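Local atomic coordinates of malonyl CoA-ACP transacylase (Xanthomonas oryzae pv. oryzae, PDB entry 3K89), a protein that probably catalyses transfer of the malonyl group from malonyl-CoA to holo-acyl carrier protein, yielding malonyl-ACP and free CoA. Residues A36-G41 with D111-V116; A42-W47 with L115-G120; P66-A71 with C277-V282. All coordinates share one frame; numbering follows the deposited sequence.

Contact 1: A36-G41 with D111-V116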
loop_
_atom_site.group_PDB
_atom_site.type_symbol
_atom_site.label_atom_id
_atom_site.label_comp_id
_atom_site.label_asym_id
_atom_site.label_seq_id
_atom_site.Cartn_x
_atom_site.Cartn_y
_atom_site.Cartn_z
ATOM N N ALA A 36 -14.083 0.446 -14.430
ATOM C CA ALA A 36 -14.476 1.441 -15.424
ATOM C C ALA A 36 -14.613 2.818 -14.779
ATOM O O ALA A 36 -14.161 3.812 -15.333
ATOM C CB ALA A 36 -15.763 1.018 -16.116
ATOM N N GLU A 37 -15.195 2.854 -13.583
ATOM C CA GLU A 37 -15.365 4.096 -12.824
ATOM C C GLU A 37 -14.005 4.692 -12.443
ATOM O O GLU A 37 -13.757 5.880 -12.632
ATOM C CB GLU A 37 -16.206 3.793 -11.583
ATOM C CG GLU A 37 -16.524 4.983 -10.679
ATOM C CD GLU A 37 -17.404 4.612 -9.504
ATOM O OE1 GLU A 37 -18.149 3.604 -9.611
ATOM O OE2 GLU A 37 -17.364 5.352 -8.481
ATOM N N ALA A 38 -13.116 3.842 -11.951
ATOM C CA ALA A 38 -11.768 4.267 -11.602
ATOM C C ALA A 38 -11.029 4.762 -12.841
ATOM O O ALA A 38 -10.308 5.780 -12.774
ATOM C CB ALA A 38 -11.009 3.100 -10.932
ATOM N N SER A 39 -11.218 4.066 -13.967
ATOM C CA SER A 39 -10.509 4.386 -15.218
ATOM C C SER A 39 -10.840 5.786 -15.719
ATOM O O SER A 39 -9.968 6.485 -16.252
ATOM C CB SER A 39 -10.841 3.364 -16.308
ATOM O OG SER A 39 -10.259 2.108 -15.995
ATOM N N GLU A 40 -12.091 6.199 -15.543
ATOM C CA GLU A 40 -12.490 7.576 -15.873
ATOM C C GLU A 40 -11.670 8.626 -15.119
ATOM O O GLU A 40 -11.275 9.649 -15.693
ATOM C CB GLU A 40 -14.000 7.780 -15.664
ATOM C CG GLU A 40 -14.850 7.060 -16.723
ATOM C CD GLU A 40 -14.416 7.403 -18.159
ATOM O OE1 GLU A 40 -14.319 8.614 -18.489
ATOM O OE2 GLU A 40 -14.159 6.462 -18.949
ATOM N N GLY A 41 -11.385 8.356 -13.848
ATOM C CA GLY A 41 -10.565 9.255 -13.042
ATOM C C GLY A 41 -9.105 9.173 -13.446
ATOM O O GLY A 41 -8.416 10.208 -13.538
ATOM N N ASP A 111 -11.997 10.425 -7.933
ATOM C CA ASP A 111 -10.950 11.308 -7.400
ATOM C C ASP A 111 -9.752 10.531 -6.875
ATOM O O ASP A 111 -8.620 10.948 -7.063
ATOM C CB ASP A 111 -11.494 12.198 -6.296
ATOM C CG ASP A 111 -12.345 13.337 -6.820
ATOM O OD1 ASP A 111 -12.383 13.571 -8.051
ATOM O OD2 ASP A 111 -12.948 14.016 -5.982
ATOM N N GLY A 112 -10.000 9.412 -6.194
ATOM C CA GLY A 112 -8.908 8.595 -5.689
ATOM C C GLY A 112 -8.024 8.089 -6.808
ATOM O O GLY A 112 -6.775 8.155 -6.710
ATOM N N ALA A 113 -8.665 7.602 -7.873
ATOM C CA ALA A 113 -7.936 7.054 -9.021
ATOM C C ALA A 113 -7.137 8.155 -9.701
ATOM O O ALA A 113 -5.979 7.940 -10.067
ATOM C CB ALA A 113 -8.905 6.389 -10.007
ATOM N N HIS A 114 -7.750 9.330 -9.858
ATOM C CA HIS A 114 -7.033 10.479 -10.440
ATOM C C HIS A 114 -5.838 10.861 -9.561
ATOM O O HIS A 114 -4.708 11.058 -10.052
ATOM C CB HIS A 114 -7.990 11.662 -10.600
ATOM C CG HIS A 114 -7.314 12.936 -11.005
ATOM N ND1 HIS A 114 -6.654 13.078 -12.207
ATOM C CD2 HIS A 114 -7.220 14.132 -10.379
ATOM C CE1 HIS A 114 -6.170 14.303 -12.298
ATOM N NE2 HIS A 114 -6.502 14.965 -11.203
ATOM N N LEU A 115 -6.080 10.930 -8.257
ATOM C CA LEU A 115 -5.066 11.381 -7.333
ATOM C C LEU A 115 -3.836 10.467 -7.318
ATOM O O LEU A 115 -2.714 10.951 -7.258
ATOM C CB LEU A 115 -5.659 11.507 -5.927
ATOM C CG LEU A 115 -4.728 12.010 -4.816
ATOM C CD1 LEU A 115 -4.150 13.389 -5.140
ATOM C CD2 LEU A 115 -5.462 12.024 -3.472
ATOM N N VAL A 116 -4.053 9.157 -7.338
ATOM C CA VAL A 116 -2.905 8.247 -7.266
ATOM C C VAL A 116 -2.186 8.084 -8.601
ATOM O O VAL A 116 -0.995 7.765 -8.616
ATOM C CB VAL A 116 -3.232 6.896 -6.589
ATOM C CG1 VAL A 116 -3.803 7.136 -5.181
ATOM C CG2 VAL A 116 -4.183 6.053 -7.465
#
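Ala38 and Gly41, one helical turn apart, face Ala113 and His114 where the helices of 36-41 and 111-116 pass each other at a closest axis separation of 7.3 Å. The apolar part is small: the methyl groups of Ala38 and Ala113 meet, CB to CB, at 4.0 Å. Gly41 brings no side chain, and the two backbones draw together beside it, with Gly41 CA only 4.6 Å from His114 CA. Gly41 is also the residue of its segment that loses most surface to the other helix.

Carbon to carbonyl contacts make up the rest. Ala113 points its methyl at the backbone of the facing helix, CB lying 3.2 Å from Ala38 O, closer than it comes to Ala38 CB. That oxygen also receives a weak bond from Gly41 N in its own helix; the methyl merely packs on it. One turn on, Gly41 O sits 3.3 Å from His114 CB. The imidazole is set with CG anti to its backbone N (chi1 172°), and it leads off from the interface; Gly41 O lies by the ring edge near its plane, 3.6 Å from His114 ND1, without a hydrogen bond being formed. No polar bond joins the segments.

Outside the pair, Ala38 also rests on Ala70 of helix 61-81, and Glu37 makes a salt bridge with Arg77 of that helix. Leu115 turns instead to helix 208-219.

Glycine and alanine let the two helices pack closely, at a crossing angle of -48° that is consistent with ridges-into-grooves packing, in the helical layer of the acyltransferase domain.

Contact 2: A42-W47 with L115-G120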
loop_
_atom_site.group_PDB
_atom_site.type_symbol
_atom_site.label_atom_id
_atom_site.label_comp_id
_atom_site.label_asym_id
_atom_site.label_seq_id
_atom_site.Cartn_x
_atom_site.Cartn_y
_atom_site.Cartn_z
ATOM N N ALA A 42 -8.629 7.956 -13.690
ATOM C CA ALA A 42 -7.197 7.723 -13.951
ATOM C C ALA A 42 -6.757 8.154 -15.339
ATOM O O ALA A 42 -5.580 8.454 -15.544
ATOM C CB ALA A 42 -6.823 6.250 -13.730
ATOM N N GLY A 43 -7.679 8.158 -16.292
ATOM C CA GLY A 43 -7.339 8.502 -17.690
ATOM C C GLY A 43 -6.811 7.355 -18.537
ATOM O O GLY A 43 -6.310 7.553 -19.667
ATOM N N VAL A 44 -6.929 6.140 -18.014
ATOM C CA VAL A 44 -6.425 4.944 -18.666
ATOM C C VAL A 44 -7.395 3.795 -18.335
ATOM O O VAL A 44 -7.965 3.796 -17.237
ATOM C CB VAL A 44 -4.952 4.662 -18.204
ATOM C CG1 VAL A 44 -4.836 4.627 -16.685
ATOM C CG2 VAL A 44 -4.393 3.428 -18.837
ATOM N N ASP A 45 -7.598 2.864 -19.273
ATOM C CA ASP A 45 -8.437 1.667 -19.065
ATOM C C ASP A 45 -7.683 0.689 -18.162
ATOM O O ASP A 45 -6.840 -0.096 -18.617
ATOM C CB ASP A 45 -8.818 0.992 -20.400
ATOM C CG ASP A 45 -9.850 -0.137 -20.240
ATOM O OD1 ASP A 45 -9.972 -0.747 -19.149
ATOM O OD2 ASP A 45 -10.547 -0.435 -21.240
ATOM N N LEU A 46 -7.986 0.759 -16.867
ATOM C CA LEU A 46 -7.261 -0.038 -15.876
ATOM C C LEU A 46 -7.557 -1.537 -15.948
ATOM O O LEU A 46 -6.692 -2.358 -15.630
ATOM C CB LEU A 46 -7.559 0.476 -14.460
ATOM C CG LEU A 46 -7.176 1.931 -14.239
ATOM C CD1 LEU A 46 -7.906 2.526 -13.015
ATOM C CD2 LEU A 46 -5.671 2.075 -14.119
ATOM N N TRP A 47 -8.771 -1.913 -16.356
ATOM C CA TRP A 47 -9.077 -3.330 -16.493
ATOM C C TRP A 47 -8.313 -3.934 -17.675
ATOM O O TRP A 47 -7.671 -4.967 -17.529
ATOM C CB TRP A 47 -10.591 -3.582 -16.616
ATOM C CG TRP A 47 -10.927 -5.046 -16.585
ATOM C CD1 TRP A 47 -11.363 -5.809 -17.643
ATOM C CD2 TRP A 47 -10.800 -5.942 -15.473
ATOM N NE1 TRP A 47 -11.551 -7.107 -17.242
ATOM C CE2 TRP A 47 -11.210 -7.225 -15.922
ATOM C CE3 TRP A 47 -10.416 -5.784 -14.133
ATOM C CZ2 TRP A 47 -11.240 -8.350 -15.083
ATOM C CZ3 TRP A 47 -10.427 -6.913 -13.295
ATOM C CH2 TRP A 47 -10.828 -8.181 -13.783
ATOM N N LEU A 115 -6.080 10.930 -8.257
ATOM C CA LEU A 115 -5.066 11.381 -7.333
ATOM C C LEU A 115 -3.836 10.467 -7.318
ATOM O O LEU A 115 -2.714 10.951 -7.258
ATOM C CB LEU A 115 -5.659 11.507 -5.927
ATOM C CG LEU A 115 -4.728 12.010 -4.816
ATOM C CD1 LEU A 115 -4.150 13.389 -5.140
ATOM C CD2 LEU A 115 -5.462 12.024 -3.472
ATOM N N VAL A 116 -4.053 9.157 -7.338
ATOM C CA VAL A 116 -2.905 8.247 -7.266
ATOM C C VAL A 116 -2.186 8.084 -8.601
ATOM O O VAL A 116 -0.995 7.765 -8.616
ATOM C CB VAL A 116 -3.232 6.896 -6.589
ATOM C CG1 VAL A 116 -3.803 7.136 -5.181
ATOM C CG2 VAL A 116 -4.183 6.053 -7.465
ATOM N N ARG A 117 -2.883 8.316 -9.718
ATOM C CA ARG A 117 -2.167 8.466 -10.993
ATOM C C ARG A 117 -1.189 9.652 -10.881
ATOM O O ARG A 117 -0.007 9.520 -11.245
ATOM C CB ARG A 117 -3.139 8.653 -12.169
ATOM C CG ARG A 117 -2.428 8.957 -13.513
ATOM C CD ARG A 117 -2.426 7.771 -14.431
ATOM N NE ARG A 117 -1.553 7.957 -15.602
ATOM C CZ ARG A 117 -1.955 8.363 -16.808
ATOM N NH1 ARG A 117 -3.230 8.653 -17.046
ATOM N NH2 ARG A 117 -1.057 8.482 -17.791
ATOM N N LEU A 118 -1.666 10.777 -10.345
ATOM C CA LEU A 118 -0.807 11.949 -10.112
ATOM C C LEU A 118 0.303 11.619 -9.124
ATOM O O LEU A 118 1.466 11.955 -9.360
ATOM C CB LEU A 118 -1.599 13.159 -9.622
ATOM C CG LEU A 118 -2.575 13.805 -10.602
ATOM C CD1 LEU A 118 -3.239 14.991 -9.925
ATOM C CD2 LEU A 118 -1.871 14.233 -11.897
ATOM N N ARG A 119 -0.045 10.930 -8.031
ATOM C CA ARG A 119 0.962 10.541 -7.037
ATOM C C ARG A 119 2.114 9.759 -7.683
ATOM O O ARG A 119 3.293 10.098 -7.489
ATOM C CB ARG A 119 0.305 9.715 -5.904
ATOM C CG ARG A 119 1.251 9.285 -4.764
ATOM C CD ARG A 119 0.411 8.631 -3.663
ATOM N NE ARG A 119 1.193 8.116 -2.526
ATOM C CZ ARG A 119 1.717 6.891 -2.450
ATOM N NH1 ARG A 119 1.615 6.055 -3.478
ATOM N NH2 ARG A 119 2.359 6.501 -1.338
ATOM N N GLY A 120 1.783 8.752 -8.482
ATOM C CA GLY A 120 2.779 7.977 -9.212
ATOM C C GLY A 120 3.593 8.832 -10.163
ATOM O O GLY A 120 4.801 8.681 -10.225
#
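Arg117 lays its chain alongside the carbonyl of Ala42, the last residue of helix 30-42, so that the oxygen lies near both the aliphatic part and the head. Arg117 CD is 3.4 Å from Ala42 O, and the chain bends at chi2 (105°), an unusual, non-staggered value that carries the guanidinium back to the same oxygen. There Arg117 NH1 donates to Ala42 O at 2.8 Å, with an N-H...O angle of 157°. The oxygen lies only 4° out of the guanidinium plane, and the nitrogen in turn lies in the carbonyl plane, so the group is met at its edge and the bond is well directed on both partners.

Behind this oxygen the chain leaves the helix. Gly43 has positive phi, a common way for a helix to end, and its carbonyl carbon comes within 4.1 Å of Arg117 NH1. Val44 follows in the turn with its CB directed at the arginine's helix: its CG1 methyl is 4.3 Å from Arg117 NH1, a loose van der Waals contact beside the guanidinium. Asp45 then caps the next helix, 46-52, by accepting from Ala48 N.

A second partner fixes the other side of the arginine, as Glu62 OE2 forms a salt bridge with Arg117 NE, and Tyr63 packs against the side chain.

A cation placed at a helix C terminus, where carbonyls lack their usual i+4 amide partners, should offset part of the negative end of the helix dipole, while Glu62 probably balances the charge of Arg117.

Contact 3: P66-A71 with C277-V282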
loop_
_atom_site.group_PDB
_atom_site.type_symbol
_atom_site.label_atom_id
_atom_site.label_comp_id
_atom_site.label_asym_id
_atom_site.label_seq_id
_atom_site.Cartn_x
_atom_site.Cartn_y
_atom_site.Cartn_z
ATOM N N PRO A 66 -3.254 3.502 -9.629
ATOM C CA PRO A 66 -4.719 3.471 -9.860
ATOM C C PRO A 66 -5.274 2.069 -10.128
ATOM O O PRO A 66 -6.424 1.767 -9.775
ATOM C CB PRO A 66 -4.905 4.381 -11.090
ATOM C CG PRO A 66 -3.532 4.384 -11.790
ATOM C CD PRO A 66 -2.538 4.297 -10.649
ATOM N N ALA A 67 -4.479 1.203 -10.739
ATOM C CA ALA A 67 -4.910 -0.176 -10.953
ATOM C C ALA A 67 -5.157 -0.929 -9.634
ATOM O O ALA A 67 -6.179 -1.607 -9.492
ATOM C CB ALA A 67 -3.896 -0.910 -11.822
ATOM N N LEU A 68 -4.240 -0.781 -8.676
ATOM C CA LEU A 68 -4.389 -1.406 -7.372
ATOM C C LEU A 68 -5.456 -0.744 -6.524
ATOM O O LEU A 68 -6.109 -1.408 -5.716
ATOM C CB LEU A 68 -3.071 -1.368 -6.609
ATOM C CG LEU A 68 -2.072 -2.410 -7.104
ATOM C CD1 LEU A 68 -0.777 -2.187 -6.353
ATOM C CD2 LEU A 68 -2.613 -3.819 -6.873
ATOM N N LEU A 69 -5.626 0.562 -6.685
ATOM C CA LEU A 69 -6.722 1.251 -6.006
ATOM C C LEU A 69 -8.085 0.743 -6.495
ATOM O O LEU A 69 -8.970 0.437 -5.688
ATOM C CB LEU A 69 -6.596 2.765 -6.151
ATOM C CG LEU A 69 -7.596 3.525 -5.271
ATOM C CD1 LEU A 69 -6.986 4.707 -4.508
ATOM C CD2 LEU A 69 -8.773 3.962 -6.112
ATOM N N ALA A 70 -8.246 0.668 -7.814
ATOM C CA ALA A 70 -9.450 0.088 -8.410
ATOM C C ALA A 70 -9.673 -1.332 -7.907
ATOM O O ALA A 70 -10.772 -1.678 -7.502
ATOM C CB ALA A 70 -9.365 0.129 -9.943
ATOM N N ALA A 71 -8.611 -2.126 -7.875
ATOM C CA ALA A 71 -8.712 -3.524 -7.459
ATOM C C ALA A 71 -9.177 -3.656 -6.009
ATOM O O ALA A 71 -10.070 -4.443 -5.713
ATOM C CB ALA A 71 -7.356 -4.212 -7.663
ATOM N N CYS A 277 -7.919 -6.808 1.383
ATOM C CA CYS A 277 -8.968 -6.488 0.427
ATOM C C CYS A 277 -8.368 -5.975 -0.876
ATOM O O CYS A 277 -8.262 -4.772 -1.103
ATOM C CB CYS A 277 -9.911 -5.450 1.040
ATOM S SG CYS A 277 -11.398 -5.171 0.086
ATOM N N GLY A 278 -7.974 -6.901 -1.741
ATOM C CA GLY A 278 -7.313 -6.550 -2.995
ATOM C C GLY A 278 -6.448 -7.723 -3.425
ATOM O O GLY A 278 -6.488 -8.777 -2.804
ATOM N N PRO A 279 -5.654 -7.548 -4.487
ATOM C CA PRO A 279 -4.880 -8.661 -5.043
ATOM C C PRO A 279 -3.707 -9.105 -4.175
ATOM O O PRO A 279 -3.172 -8.320 -3.392
ATOM C CB PRO A 279 -4.381 -8.107 -6.385
ATOM C CG PRO A 279 -4.308 -6.676 -6.174
ATOM C CD PRO A 279 -5.456 -6.304 -5.249
ATOM N N GLY A 280 -3.305 -10.358 -4.356
ATOM C CA GLY A 280 -2.132 -10.911 -3.675
ATOM C C GLY A 280 -2.406 -11.306 -2.233
ATOM O O GLY A 280 -3.536 -11.241 -1.733
ATOM N N LYS A 281 -1.347 -11.733 -1.565
ATOM C CA LYS A 281 -1.411 -12.115 -0.174
ATOM C C LYS A 281 -0.232 -11.536 0.610
ATOM O O LYS A 281 0.141 -12.036 1.678
ATOM C CB LYS A 281 -1.453 -13.652 -0.052
ATOM C CG LYS A 281 -0.240 -14.355 -0.689
ATOM C CD LYS A 281 -0.368 -15.879 -0.676
ATOM C CE LYS A 281 0.936 -16.501 -1.181
ATOM N NZ LYS A 281 0.902 -17.992 -1.231
ATOM N N VAL A 282 0.350 -10.455 0.100
ATOM C CA VAL A 282 1.535 -9.889 0.715
ATOM C C VAL A 282 1.305 -9.355 2.131
ATOM O O VAL A 282 2.065 -9.665 3.050
ATOM C CB VAL A 282 2.159 -8.783 -0.182
ATOM C CG1 VAL A 282 3.448 -8.244 0.451
ATOM C CG2 VAL A 282 2.418 -9.339 -1.593
#
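The shortest hydrogen bond within the two segments, Ala70 N to Pro66 O at 2.9 Å, runs inside segment 66-71 of helix 61-81 and not across to Pro279, whose ring meets the same helix through carbon alone. Together with Ala71 N to Ala67 O it holds the turn that sets Leu68 and Ala71 side by side, three residues apart, against the proline. Leu68 does the closest touching: its CD2 methyl lies 3.4 Å from Pro279 CG, tighter than usual van der Waals contact, and the two side chains cross obliquely. With CG anti to the carbonyl carbon (chi1 -77°), the Leu68 branch swings to the loop although its CB does not aim there. The methyl of Ala71 does aim at the loop and sits 3.7 Å from Pro279 CD, so CG lies nearest Leu68 and CD nearest Ala71.

The loop leaves strand 273-276 at the C-terminal ends of the parallel strands of the acyltransferase fold, the end from which the nucleophile loop after strand 86-92 also emerges. The Leu68 side chain is about 9 Å from that of Ser94, the predicted nucleophile, and about 6 Å from a bound glycerol.

Gly278, with phi 154° and psi -174°, takes a conformation that suits glycine and leads straight into Pro279, which also packs on Pro11 and Met20. Cys277 is hydrogen-bonded to Val9 through the backbone.

From the N terminus, the chain passes through helix 30-42 and its turn, which start contacts 1 and 2 one after the other. Helix 61-81 then starts contact 3 before helix 109-126 closes the first two, in the same order as they opened and sharing Leu115 and Val116. The longest loop, that of contact 3, closes last, at 277-282, over 200 residues on. It therefore crosses both others, beginning within their loops and ending beyond them. Contacts 1 and 2 lay the end of helix 30-42 and the turn after it against helix 109-126; contact 3 ties helix 61-81 to the loop that follows strand 273-276 of the parallel sheet. Pro66 links the regions, touching Val116 and Ala42.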